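Local coordinates for protein malate dehydrogenase (Naegleria fowleri, PDB 6UM4) that probably catalyses the NAD(P)-dependent interconversion of malate and oxaloacetate, at residues P225-N236 and L407-L418; A177-R185 and D197-Q205. One frame throughout, in Å; residues are numbered along the deposited sequence.

Contact 1 of 2, residues P225-N236 and L407-L418; sequences PANTNAMITSAN and LIEEKKIVENLL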
ATOM      1  N   PRO A 225      13.907  19.197  -5.359  1.00 24.32           N
ATOM      2  CA  PRO A 225      13.660  19.936  -4.105  1.00 25.37           C
ATOM      3  C   PRO A 225      12.211  20.433  -4.021  1.00 27.43           C
ATOM      4  O   PRO A 225      11.775  21.295  -4.814  1.00 25.34           O
ATOM      5  CB  PRO A 225      14.660  21.096  -4.176  1.00 24.47           C
ATOM      6  CG  PRO A 225      14.785  21.360  -5.663  1.00 28.33           C
ATOM      7  CD  PRO A 225      14.701  19.985  -6.316  1.00 25.86           C
ATOM      8  N   ALA A 226      11.468  19.859  -3.067  1.00 24.80           N
ATOM      9  CA  ALA A 226      10.009  19.960  -3.077  1.00 20.76           C
ATOM     10  C   ALA A 226       9.544  21.410  -3.058  1.00 19.89           C
ATOM     11  O   ALA A 226       8.901  21.863  -4.004  1.00 21.21           O
ATOM     12  CB  ALA A 226       9.420  19.195  -1.894  1.00 18.96           C
ATOM     13  N   ASN A 227       9.911  22.169  -2.013  1.00 20.03           N
ATOM     14  CA  ASN A 227       9.423  23.545  -1.865  1.00 20.43           C
ATOM     15  C   ASN A 227       9.694  24.362  -3.110  1.00 21.10           C
ATOM     16  O   ASN A 227       8.825  25.093  -3.594  1.00 21.38           O
ATOM     17  CB  ASN A 227      10.080  24.242  -0.664  1.00 21.31           C
ATOM     18  CG  ASN A 227       9.807  23.537   0.638  1.00 24.72           C
ATOM     19  OD1 ASN A 227       9.922  22.310   0.715  1.00 19.69           O
ATOM     20  ND2 ASN A 227       9.449  24.300   1.673  1.00 23.41           N
ATOM     21  N   THR A 228      10.922  24.271  -3.614  1.00 23.15           N
ATOM     22  CA  THR A 228      11.312  25.045  -4.784  1.00 22.81           C
ATOM     23  C   THR A 228      10.603  24.548  -6.041  1.00 24.82           C
ATOM     24  O   THR A 228      10.187  25.347  -6.888  1.00 25.10           O
ATOM     25  CB  THR A 228      12.825  24.964  -4.934  1.00 30.16           C
ATOM     26  OG1 THR A 228      13.428  25.462  -3.731  1.00 30.16           O
ATOM     27  CG2 THR A 228      13.297  25.811  -6.110  1.00 23.73           C
ATOM     28  N   ASN A 229      10.468  23.228  -6.194  1.00 21.66           N
ATOM     29  CA  ASN A 229       9.714  22.716  -7.336  1.00 21.67           C
ATOM     30  C   ASN A 229       8.288  23.254  -7.328  1.00 21.59           C
ATOM     31  O   ASN A 229       7.769  23.678  -8.368  1.00 22.09           O
ATOM     32  CB  ASN A 229       9.706  21.187  -7.325  1.00 21.11           C
ATOM     33  CG  ASN A 229      11.024  20.590  -7.787  1.00 25.19           C
ATOM     34  OD1 ASN A 229      11.832  21.250  -8.443  1.00 23.89           O
ATOM     35  ND2 ASN A 229      11.255  19.332  -7.428  1.00 22.85           N
ATOM     36  N   ALA A 230       7.646  23.262  -6.152  1.00 21.10           N
ATOM     37  CA  ALA A 230       6.279  23.771  -6.051  1.00 21.54           C
ATOM     38  C   ALA A 230       6.216  25.244  -6.434  1.00 28.08           C
ATOM     39  O   ALA A 230       5.296  25.684  -7.146  1.00 22.40           O
ATOM     40  CB  ALA A 230       5.766  23.574  -4.622  1.00 20.62           C
ATOM     41  N   MET A 231       7.196  26.019  -5.968  1.00 27.71           N
ATOM     42  CA  MET A 231       7.247  27.433  -6.297  1.00 23.17           C
ATOM     43  C   MET A 231       7.372  27.652  -7.799  1.00 23.86           C
ATOM     44  O   MET A 231       6.755  28.567  -8.353  1.00 25.18           O
ATOM     45  CB  MET A 231       8.416  28.076  -5.574  1.00 23.46           C
ATOM     46  CG  MET A 231       8.467  29.583  -5.802  1.00 34.59           C
ATOM     47  SD  MET A 231      10.183  30.076  -5.814  1.00 48.30           S
ATOM     48  CE  MET A 231      10.711  29.268  -7.315  1.00 40.77           C
ATOM     49  N   ILE A 232       8.235  26.878  -8.462  1.00 28.96           N
ATOM     50  CA  ILE A 232       8.370  26.989  -9.913  1.00 30.38           C
ATOM     51  C   ILE A 232       7.074  26.584 -10.611  1.00 24.47           C
ATOM     52  O   ILE A 232       6.671  27.190 -11.615  1.00 25.18           O
ATOM     53  CB  ILE A 232       9.556  26.150 -10.416  1.00 31.36           C
ATOM     54  CG1 ILE A 232      10.871  26.776  -9.970  1.00 34.04           C
ATOM     55  CG2 ILE A 232       9.524  26.066 -11.943  1.00 27.96           C
ATOM     56  CD1 ILE A 232      11.123  28.133 -10.599  1.00 37.69           C
ATOM     57  N   THR A 233       6.436  25.517 -10.135  1.00 27.28           N
ATOM     58  CA  THR A 233       5.172  25.090 -10.730  1.00 28.53           C
ATOM     59  C   THR A 233       4.159  26.227 -10.694  1.00 32.36           C
ATOM     60  O   THR A 233       3.539  26.563 -11.710  1.00 24.86           O
ATOM     61  CB  THR A 233       4.614  23.880  -9.986  1.00 22.65           C
ATOM     62  OG1 THR A 233       5.585  22.831  -9.964  1.00 22.92           O
ATOM     63  CG2 THR A 233       3.342  23.382 -10.670  1.00 22.79           C
ATOM     64  N   SER A 234       3.991  26.824  -9.512  1.00 28.56           N
ATOM     65  CA  SER A 234       3.016  27.884  -9.314  1.00 28.18           C
ATOM     66  C   SER A 234       3.363  29.120 -10.126  1.00 30.50           C
ATOM     67  O   SER A 234       2.474  29.763 -10.687  1.00 26.45           O
ATOM     68  CB  SER A 234       2.932  28.219  -7.822  1.00 27.94           C
ATOM     69  OG  SER A 234       1.984  29.241  -7.558  1.00 24.89           O
ATOM     70  N   ALA A 235       4.653  29.473 -10.189  1.00 30.02           N
ATOM     71  CA  ALA A 235       5.060  30.664 -10.933  1.00 29.61           C
ATOM     72  C   ALA A 235       4.713  30.546 -12.403  1.00 27.66           C
ATOM     73  O   ALA A 235       4.548  31.562 -13.084  1.00 28.76           O
ATOM     74  CB  ALA A 235       6.558  30.901 -10.794  1.00 30.39           C
ATOM     75  N   ASN A 236       4.626  29.323 -12.907  1.00 27.10           N
ATOM     76  CA  ASN A 236       4.321  29.054 -14.306  1.00 30.51           C
ATOM     77  C   ASN A 236       2.890  28.586 -14.493  1.00 32.95           C
ATOM     78  O   ASN A 236       2.556  28.004 -15.537  1.00 27.94           O
ATOM     79  CB  ASN A 236       5.305  28.027 -14.857  1.00 27.40           C
ATOM     80  CG  ASN A 236       6.710  28.584 -14.964  1.00 35.68           C
ATOM     81  OD1 ASN A 236       7.041  29.269 -15.935  1.00 33.53           O
ATOM     82  ND2 ASN A 236       7.529  28.342 -13.942  1.00 30.86           N
ATOM     83  N   LEU A 407      15.850  28.353   1.593  1.00 24.62           N
ATOM     84  CA  LEU A 407      14.813  28.499   0.582  1.00 24.32           C
ATOM     85  C   LEU A 407      15.085  29.705  -0.307  1.00 25.29           C
ATOM     86  O   LEU A 407      14.910  29.642  -1.529  1.00 29.26           O
ATOM     87  CB  LEU A 407      13.450  28.633   1.266  1.00 25.89           C
ATOM     88  CG  LEU A 407      12.851  27.358   1.869  1.00 26.31           C
ATOM     89  CD1 LEU A 407      11.718  27.683   2.835  1.00 26.68           C
ATOM     90  CD2 LEU A 407      12.345  26.443   0.745  1.00 26.87           C
ATOM     91  N   ILE A 408      15.531  30.810   0.282  1.00 26.14           N
ATOM     92  CA  ILE A 408      15.845  31.977  -0.537  1.00 27.21           C
ATOM     93  C   ILE A 408      17.008  31.675  -1.476  1.00 31.36           C
ATOM     94  O   ILE A 408      17.000  32.074  -2.649  1.00 28.26           O
ATOM     95  CB  ILE A 408      16.124  33.205   0.357  1.00 28.12           C
ATOM     96  CG1 ILE A 408      14.814  33.650   1.018  1.00 27.80           C
ATOM     97  CG2 ILE A 408      16.707  34.341  -0.475  1.00 29.41           C
ATOM     98  CD1 ILE A 408      14.968  34.683   2.077  1.00 28.61           C
ATOM     99  N   GLU A 409      18.028  30.963  -0.983  1.00 32.82           N
ATOM    100  CA  GLU A 409      19.158  30.624  -1.845  1.00 32.25           C
ATOM    101  C   GLU A 409      18.713  29.713  -2.978  1.00 27.77           C
ATOM    102  O   GLU A 409      19.139  29.880  -4.124  1.00 28.44           O
ATOM    103  CB  GLU A 409      20.282  29.976  -1.033  1.00 28.58           C
ATOM    104  N   GLU A 410      17.829  28.763  -2.681  1.00 26.59           N
ATOM    105  CA  GLU A 410      17.305  27.901  -3.730  1.00 28.71           C
ATOM    106  C   GLU A 410      16.561  28.715  -4.783  1.00 29.09           C
ATOM    107  O   GLU A 410      16.749  28.508  -5.985  1.00 30.42           O
ATOM    108  CB  GLU A 410      16.402  26.837  -3.113  1.00 24.83           C
ATOM    109  CG  GLU A 410      17.188  25.794  -2.319  1.00 28.50           C
ATOM    110  CD  GLU A 410      16.357  24.597  -1.850  1.00 31.97           C
ATOM    111  OE1 GLU A 410      15.221  24.382  -2.345  1.00 26.69           O
ATOM    112  OE2 GLU A 410      16.847  23.885  -0.947  1.00 33.81           O
ATOM    113  N   LYS A 411      15.753  29.681  -4.346  1.00 26.47           N
ATOM    114  CA  LYS A 411      14.979  30.477  -5.291  1.00 27.48           C
ATOM    115  C   LYS A 411      15.886  31.279  -6.216  1.00 28.13           C
ATOM    116  O   LYS A 411      15.679  31.293  -7.433  1.00 28.97           O
ATOM    117  CB  LYS A 411      14.031  31.402  -4.532  1.00 27.36           C
ATOM    118  CG  LYS A 411      13.241  32.335  -5.411  1.00 29.22           C
ATOM    119  CD  LYS A 411      12.119  32.968  -4.622  1.00 35.06           C
ATOM    120  CE  LYS A 411      11.438  34.064  -5.424  1.00 42.92           C
ATOM    121  NZ  LYS A 411      10.134  33.545  -5.927  1.00 46.01           N
ATOM    122  N   LYS A 412      16.934  31.901  -5.665  1.00 28.96           N
ATOM    123  CA  LYS A 412      17.857  32.667  -6.498  1.00 31.35           C
ATOM    124  C   LYS A 412      18.522  31.786  -7.543  1.00 34.09           C
ATOM    125  O   LYS A 412      18.778  32.240  -8.661  1.00 36.11           O
ATOM    126  CB  LYS A 412      18.924  33.345  -5.637  1.00 31.14           C
ATOM    127  N   ILE A 413      18.788  30.522  -7.211  1.00 32.37           N
ATOM    128  CA  ILE A 413      19.450  29.645  -8.169  1.00 32.45           C
ATOM    129  C   ILE A 413      18.544  29.351  -9.355  1.00 33.69           C
ATOM    130  O   ILE A 413      19.000  29.325 -10.502  1.00 35.08           O
ATOM    131  CB  ILE A 413      19.914  28.357  -7.474  1.00 31.13           C
ATOM    132  CG1 ILE A 413      21.134  28.661  -6.604  1.00 33.02           C
ATOM    133  CG2 ILE A 413      20.157  27.247  -8.505  1.00 29.76           C
ATOM    134  CD1 ILE A 413      21.567  27.514  -5.749  1.00 33.36           C
ATOM    135  N   VAL A 414      17.243  29.183  -9.120  1.00 33.66           N
ATOM    136  CA  VAL A 414      16.332  28.816 -10.200  1.00 35.11           C
ATOM    137  C   VAL A 414      15.534  30.009 -10.712  1.00 40.85           C
ATOM    138  O   VAL A 414      14.577  29.817 -11.470  1.00 44.09           O
ATOM    139  CB  VAL A 414      15.384  27.682  -9.779  1.00 27.08           C
ATOM    140  CG1 VAL A 414      16.181  26.480  -9.337  1.00 28.40           C
ATOM    141  CG2 VAL A 414      14.412  28.139  -8.672  1.00 26.39           C
ATOM    142  N   GLU A 415      15.923  31.240 -10.346  1.00 32.06           N
ATOM    143  CA  GLU A 415      15.105  32.419 -10.641  1.00 36.25           C
ATOM    144  C   GLU A 415      14.784  32.587 -12.123  1.00 46.65           C
ATOM    145  O   GLU A 415      13.784  33.228 -12.461  1.00 49.93           O
ATOM    146  CB  GLU A 415      15.803  33.674 -10.130  1.00 37.82           C
ATOM    147  CG  GLU A 415      17.051  34.046 -10.928  1.00 47.35           C
ATOM    148  CD  GLU A 415      17.941  35.040 -10.194  1.00 57.56           C
ATOM    149  OE1 GLU A 415      17.514  35.565  -9.138  1.00 57.42           O
ATOM    150  OE2 GLU A 415      19.072  35.286 -10.671  1.00 62.27           O
ATOM    151  N   ASN A 416      15.601  32.031 -13.017  1.00 51.05           N
ATOM    152  CA  ASN A 416      15.366  32.221 -14.445  1.00 54.55           C
ATOM    153  C   ASN A 416      14.218  31.378 -14.992  1.00 58.27           C
ATOM    154  O   ASN A 416      13.840  31.558 -16.153  1.00 60.49           O
ATOM    155  CB  ASN A 416      16.639  31.922 -15.235  1.00 55.16           C
ATOM    156  CG  ASN A 416      17.711  32.956 -15.001  1.00 64.07           C
ATOM    157  OD1 ASN A 416      17.416  34.128 -14.749  1.00 69.88           O
ATOM    158  ND2 ASN A 416      18.970  32.534 -15.076  1.00 66.80           N
ATOM    159  N   LEU A 417      13.662  30.467 -14.199  1.00 54.48           N
ATOM    160  CA  LEU A 417      12.495  29.694 -14.593  1.00 54.94           C
ATOM    161  C   LEU A 417      11.204  30.295 -14.045  1.00 61.12           C
ATOM    162  O   LEU A 417      10.182  29.599 -13.972  1.00 62.08           O
ATOM    163  CB  LEU A 417      12.666  28.237 -14.166  1.00 48.69           C
ATOM    164  CG  LEU A 417      13.864  27.671 -14.939  1.00 47.80           C
ATOM    165  CD1 LEU A 417      15.024  27.238 -14.037  1.00 42.52           C
ATOM    166  CD2 LEU A 417      13.430  26.560 -15.865  1.00 41.09           C
ATOM    167  N   LEU A 418      11.244  31.568 -13.648  1.00 62.20           N
ATOM    168  CA  LEU A 418      10.074  32.304 -13.175  1.00 62.47           C
ATOM    169  C   LEU A 418       9.414  33.083 -14.317  1.00 59.46           C
ATOM    170  O   LEU A 418       8.483  32.597 -14.966  1.00 56.83           O
ATOM    171  CB  LEU A 418      10.470  33.261 -12.041  1.00 62.84           C
ATOM    172  CG  LEU A 418      10.997  32.620 -10.749  1.00 60.51           C
ATOM    173  CD1 LEU A 418      11.537  33.674  -9.783  1.00 62.75           C
ATOM    174  CD2 LEU A 418       9.925  31.775 -10.072  1.00 52.22           C
TER
HETATM  175  O   HOH W   1      12.664  28.151  -2.837  1.00 23.44           O
HETATM  176  O   HOH W   2      13.309  23.040  -1.678  1.00 33.25           O
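Thr-228 and Glu-410 join the start of helix 226-235, in the nucleotide-binding domain, to the long helix 394-414 of the C-terminal domain, and the pair illustrates how one small side chain can serve a polar and an apolar patch at once. From CB, which lies 3.6 Å from Glu-410 OE1, the threonine forks. Its hydroxyl sits beside its own backbone N (chi1 -58°) and OG1 donates to the anti lone pair of Glu-410 OE1, 2.5 Å away. The same OG1 accepts from a water that also donates to Leu-407 O. The other branch, CG2, meets Val-414 CG2 at 3.6 Å and starts the greasy strip. There Ile-232 CD1 packs on the same valine methyl and on Leu-417 CB, while Leu-418 CD2 settles 3.6 Å from Ala-235 CB and against Met-231 CE. Met-231 crosses Lys-411 at about a right angle, its SD 3.5 Å from Lys-411 NZ, an ammonium hydrogen-bonded to Gly-369 O. At the far end Asn-236 ND2 donates to Leu-417 O over 2.9 Å, nearly straight at 175°, and its second N-H turns back to Ile-232 O, both acceptors close to the amide plane. The axes of 226-235 and of the 407-414 portion approach to 9.9 Å at a crossing angle of -47°. With Thr-228 at OE1 and Asn-279 ND2 at OE2, the surroundings of Glu-410 are consistent with an ionised carboxylate; polar clasps at both ends hold the interdomain apolar strip in place.

Contact 2 of 2, residues A177-R185 and D197-Q205; sequences AILLGGKPR and DNAAIFKAQ
A chi1 of -81° and a chi2 of -78° turn the amide of Asn-198 toward the backbone of Lys-183, where both of its ends find a partner. OD1 accepts from Lys-183 N at 2.8 Å with an N-H...O angle of 173°, though the donor is tilted from the carbonyl plane of the asparagine. ND2 gives a hydrogen to Lys-183 O at 2.9 Å, in the plane of that carbonyl and on a lone pair. Its other hydrogen bond goes to Val-194 O, one turn earlier in helix 191-212. The lysine itself runs out fully extended, with CG anti to its backbone N, and carries its aliphatic part over Ile-201 and Asp-197. Lys-183 CB rests 3.7 Å from Ile-201 CD1, CD brushes Asp-197 CB, and NZ closes a salt bridge of 3.0 Å to Asp-197 OD2, coming from above the carboxylate plane. Farther along, where strand 176-179 gives way to the loop, Phe-202 presents its ring edge to Leu-179 CB, 3.8 Å from CE1, while Gly-181 O approaches CZ at 3.4 Å. A water donates both to Gly-181 O and to Gln-205 OE1; the amide nitrogen of that glutamine is held by Glu-167 of helix 167-171. Joining a strand to the helix that follows it, the contact forms the first half of a beta-alpha-beta unit of the Rossmann fold. Its chemistry divides along the chain: apolar and water-bridged contacts at Leu-179 and Gly-181 give way to a two-point amide grip that pins the loop backbone at Lys-183, with the extended lysine tethered by charge at the margin.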
ATOM      1  N   ALA A 177      -3.354  16.398  -8.759  1.00 21.18           N
ATOM      2  CA  ALA A 177      -2.096  15.951  -9.336  1.00 20.91           C
ATOM      3  C   ALA A 177      -1.097  15.716  -8.212  1.00 21.11           C
ATOM      4  O   ALA A 177      -0.906  16.575  -7.348  1.00 24.70           O
ATOM      5  CB  ALA A 177      -1.555  16.946 -10.371  1.00 21.39           C
ATOM      6  N   ILE A 178      -0.459  14.554  -8.232  1.00 20.54           N
ATOM      7  CA  ILE A 178       0.594  14.203  -7.287  1.00 19.74           C
ATOM      8  C   ILE A 178       1.870  14.035  -8.095  1.00 20.14           C
ATOM      9  O   ILE A 178       1.943  13.172  -8.980  1.00 25.20           O
ATOM     10  CB  ILE A 178       0.263  12.926  -6.485  1.00 20.21           C
ATOM     11  CG1 ILE A 178      -1.000  13.158  -5.658  1.00 21.97           C
ATOM     12  CG2 ILE A 178       1.425  12.547  -5.554  1.00 18.45           C
ATOM     13  CD1 ILE A 178      -1.497  11.932  -4.949  1.00 27.03           C
ATOM     14  N   LEU A 179       2.850  14.892  -7.836  1.00 19.26           N
ATOM     15  CA  LEU A 179       4.030  14.992  -8.688  1.00 20.62           C
ATOM     16  C   LEU A 179       5.188  14.293  -8.003  1.00 21.97           C
ATOM     17  O   LEU A 179       5.876  14.889  -7.168  1.00 20.84           O
ATOM     18  CB  LEU A 179       4.332  16.456  -8.989  1.00 19.90           C
ATOM     19  CG  LEU A 179       3.118  17.099  -9.641  1.00 20.33           C
ATOM     20  CD1 LEU A 179       3.406  18.477 -10.187  1.00 21.84           C
ATOM     21  CD2 LEU A 179       2.590  16.153 -10.764  1.00 20.69           C
ATOM     22  N   LEU A 180       5.400  13.020  -8.373  1.00 21.97           N
ATOM     23  CA  LEU A 180       6.493  12.207  -7.858  1.00 24.05           C
ATOM     24  C   LEU A 180       7.708  12.278  -8.755  1.00 26.38           C
ATOM     25  O   LEU A 180       8.840  12.119  -8.279  1.00 27.47           O
ATOM     26  CB  LEU A 180       6.060  10.739  -7.732  1.00 19.77           C
ATOM     27  CG  LEU A 180       4.765  10.451  -6.976  1.00 21.82           C
ATOM     28  CD1 LEU A 180       4.393   8.961  -7.077  1.00 22.65           C
ATOM     29  CD2 LEU A 180       4.922  10.853  -5.517  1.00 19.17           C
ATOM     30  N   GLY A 181       7.490  12.523 -10.040  1.00 23.15           N
ATOM     31  CA  GLY A 181       8.561  12.450 -11.002  1.00 33.25           C
ATOM     32  C   GLY A 181       9.456  13.676 -10.980  1.00 39.92           C
ATOM     33  O   GLY A 181       9.016  14.807 -10.777  1.00 38.38           O
ATOM     34  N   GLY A 182      10.732  13.430 -11.236  1.00 39.19           N
ATOM     35  CA  GLY A 182      11.706  14.494 -11.279  1.00 38.95           C
ATOM     36  C   GLY A 182      12.994  13.975 -11.867  1.00 42.16           C
ATOM     37  O   GLY A 182      13.040  12.882 -12.440  1.00 43.70           O
ATOM     38  N   LYS A 183      14.028  14.800 -11.784  1.00 35.59           N
ATOM     39  CA  LYS A 183      15.341  14.392 -12.264  1.00 36.42           C
ATOM     40  C   LYS A 183      16.279  14.164 -11.087  1.00 37.98           C
ATOM     41  O   LYS A 183      16.612  15.124 -10.373  1.00 35.94           O
ATOM     42  CB  LYS A 183      15.922  15.435 -13.222  1.00 39.56           C
ATOM     43  CG  LYS A 183      17.135  14.944 -14.010  1.00 42.83           C
ATOM     44  CD  LYS A 183      17.763  16.076 -14.810  1.00 42.88           C
ATOM     45  CE  LYS A 183      18.848  15.576 -15.747  1.00 40.19           C
ATOM     46  NZ  LYS A 183      19.285  16.666 -16.671  1.00 39.67           N
ATOM     47  N   PRO A 184      16.718  12.935 -10.836  1.00 43.61           N
ATOM     48  CA  PRO A 184      17.694  12.697  -9.766  1.00 45.64           C
ATOM     49  C   PRO A 184      19.063  13.247 -10.149  1.00 47.88           C
ATOM     50  O   PRO A 184      19.350  13.531 -11.316  1.00 47.31           O
ATOM     51  CB  PRO A 184      17.715  11.171  -9.640  1.00 43.70           C
ATOM     52  CG  PRO A 184      17.345  10.687 -11.010  1.00 42.93           C
ATOM     53  CD  PRO A 184      16.330  11.686 -11.517  1.00 45.11           C
ATOM     54  N   ARG A 185      19.910  13.427  -9.140  1.00 47.54           N
ATOM     55  CA  ARG A 185      21.266  13.890  -9.401  1.00 48.11           C
ATOM     56  C   ARG A 185      22.039  12.797 -10.135  1.00 50.58           C
ATOM     57  O   ARG A 185      22.133  11.660  -9.659  1.00 51.88           O
ATOM     58  CB  ARG A 185      21.965  14.263  -8.094  1.00 47.10           C
ATOM     59  N   ASP A 197      17.642  21.812 -13.311  1.00 38.35           N
ATOM     60  CA  ASP A 197      17.039  20.787 -14.158  1.00 35.44           C
ATOM     61  C   ASP A 197      15.640  20.431 -13.679  1.00 33.04           C
ATOM     62  O   ASP A 197      14.728  20.240 -14.492  1.00 28.58           O
ATOM     63  CB  ASP A 197      17.927  19.547 -14.219  1.00 31.41           C
ATOM     64  CG  ASP A 197      19.236  19.807 -14.942  1.00 38.59           C
ATOM     65  OD1 ASP A 197      19.364  20.883 -15.571  1.00 38.91           O
ATOM     66  OD2 ASP A 197      20.125  18.929 -14.901  1.00 42.83           O
ATOM     67  N   ASN A 198      15.445  20.329 -12.364  1.00 31.24           N
ATOM     68  CA  ASN A 198      14.105  20.032 -11.874  1.00 31.04           C
ATOM     69  C   ASN A 198      13.176  21.228 -12.048  1.00 31.87           C
ATOM     70  O   ASN A 198      11.997  21.062 -12.377  1.00 28.37           O
ATOM     71  CB  ASN A 198      14.170  19.587 -10.418  1.00 25.11           C
ATOM     72  CG  ASN A 198      14.551  18.137 -10.284  1.00 29.81           C
ATOM     73  OD1 ASN A 198      13.726  17.244 -10.484  1.00 31.60           O
ATOM     74  ND2 ASN A 198      15.821  17.884  -9.986  1.00 34.51           N
ATOM     75  N   ALA A 199      13.690  22.447 -11.863  1.00 38.72           N
ATOM     76  CA  ALA A 199      12.857  23.615 -12.126  1.00 34.71           C
ATOM     77  C   ALA A 199      12.347  23.598 -13.567  1.00 32.98           C
ATOM     78  O   ALA A 199      11.186  23.935 -13.821  1.00 32.25           O
ATOM     79  CB  ALA A 199      13.618  24.904 -11.814  1.00 26.94           C
ATOM     80  N   ALA A 200      13.199  23.193 -14.519  1.00 30.60           N
ATOM     81  CA  ALA A 200      12.771  23.100 -15.912  1.00 31.11           C
ATOM     82  C   ALA A 200      11.655  22.073 -16.076  1.00 30.21           C
ATOM     83  O   ALA A 200      10.737  22.265 -16.883  1.00 27.02           O
ATOM     84  CB  ALA A 200      13.962  22.759 -16.809  1.00 31.36           C
ATOM     85  N   ILE A 201      11.728  20.966 -15.337  1.00 25.67           N
ATOM     86  CA  ILE A 201      10.655  19.973 -15.370  1.00 32.57           C
ATOM     87  C   ILE A 201       9.359  20.567 -14.827  1.00 29.03           C
ATOM     88  O   ILE A 201       8.277  20.365 -15.392  1.00 24.57           O
ATOM     89  CB  ILE A 201      11.055  18.703 -14.585  1.00 27.60           C
ATOM     90  CG1 ILE A 201      12.156  17.916 -15.298  1.00 29.87           C
ATOM     91  CG2 ILE A 201       9.857  17.819 -14.302  1.00 23.63           C
ATOM     92  CD1 ILE A 201      12.733  16.824 -14.440  1.00 30.43           C
ATOM     93  N   PHE A 202       9.437  21.270 -13.696  1.00 24.09           N
ATOM     94  CA  PHE A 202       8.215  21.761 -13.073  1.00 23.64           C
ATOM     95  C   PHE A 202       7.718  23.059 -13.695  1.00 24.41           C
ATOM     96  O   PHE A 202       6.535  23.379 -13.566  1.00 24.33           O
ATOM     97  CB  PHE A 202       8.415  21.876 -11.556  1.00 22.92           C
ATOM     98  CG  PHE A 202       8.407  20.534 -10.893  1.00 23.29           C
ATOM     99  CD1 PHE A 202       7.207  19.942 -10.522  1.00 21.59           C
ATOM    100  CD2 PHE A 202       9.574  19.821 -10.750  1.00 22.11           C
ATOM    101  CE1 PHE A 202       7.178  18.696  -9.963  1.00 24.03           C
ATOM    102  CE2 PHE A 202       9.556  18.563 -10.201  1.00 27.68           C
ATOM    103  CZ  PHE A 202       8.354  17.993  -9.807  1.00 25.86           C
ATOM    104  N   LYS A 203       8.573  23.791 -14.395  1.00 25.28           N
ATOM    105  CA  LYS A 203       8.061  24.873 -15.227  1.00 29.01           C
ATOM    106  C   LYS A 203       7.158  24.306 -16.309  1.00 30.08           C
ATOM    107  O   LYS A 203       6.038  24.787 -16.522  1.00 29.32           O
ATOM    108  CB  LYS A 203       9.219  25.654 -15.841  1.00 31.66           C
ATOM    109  CG  LYS A 203       8.810  26.572 -16.978  1.00 32.87           C
ATOM    110  CD  LYS A 203      10.018  27.219 -17.621  1.00 37.60           C
ATOM    111  CE  LYS A 203       9.602  28.311 -18.604  1.00 36.15           C
ATOM    112  NZ  LYS A 203      10.712  28.576 -19.555  1.00 40.38           N
ATOM    113  N   ALA A 204       7.618  23.240 -16.963  1.00 31.85           N
ATOM    114  CA  ALA A 204       6.837  22.600 -18.015  1.00 34.95           C
ATOM    115  C   ALA A 204       5.543  22.018 -17.467  1.00 29.81           C
ATOM    116  O   ALA A 204       4.500  22.072 -18.129  1.00 30.55           O
ATOM    117  CB  ALA A 204       7.672  21.514 -18.688  1.00 33.31           C
ATOM    118  N   GLN A 205       5.584  21.452 -16.261  1.00 25.15           N
ATOM    119  CA  GLN A 205       4.371  20.830 -15.735  1.00 24.56           C
ATOM    120  C   GLN A 205       3.387  21.866 -15.209  1.00 24.62           C
ATOM    121  O   GLN A 205       2.175  21.707 -15.371  1.00 24.75           O
ATOM    122  CB  GLN A 205       4.725  19.789 -14.666  1.00 23.57           C
ATOM    123  CG  GLN A 205       5.488  18.622 -15.270  1.00 29.12           C
ATOM    124  CD  GLN A 205       5.699  17.469 -14.310  1.00 33.16           C
ATOM    125  OE1 GLN A 205       5.338  17.549 -13.134  1.00 31.99           O
ATOM    126  NE2 GLN A 205       6.287  16.388 -14.810  1.00 25.65           N
TER
HETATM  127  O   HOH W   3       6.689  15.279 -11.719  1.00 19.69           O

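In the fold
Helix 191-212 ties the two sites together: it lies against strand 176-179 in contact 2 and against helix 226-235 of contact 1, and their centres are about 11 Å apart. The join is close packing. Phe-202 reaches helix 226-235 with CD1 3.4 Å from Thr-233 OG1 and CE2 3.3 Å from Asn-229 ND2, while Ile-232 CG2 lies 3.3 Å from Ala-199 O. Contact 2 is local to the nucleotide-binding domain, whereas contact 1 bridges it to the C-terminal domain. In this family the loops at the carboxyl ends of the parallel strands line the NAD site, so the 181-185 loop probably borders the cofactor pocket.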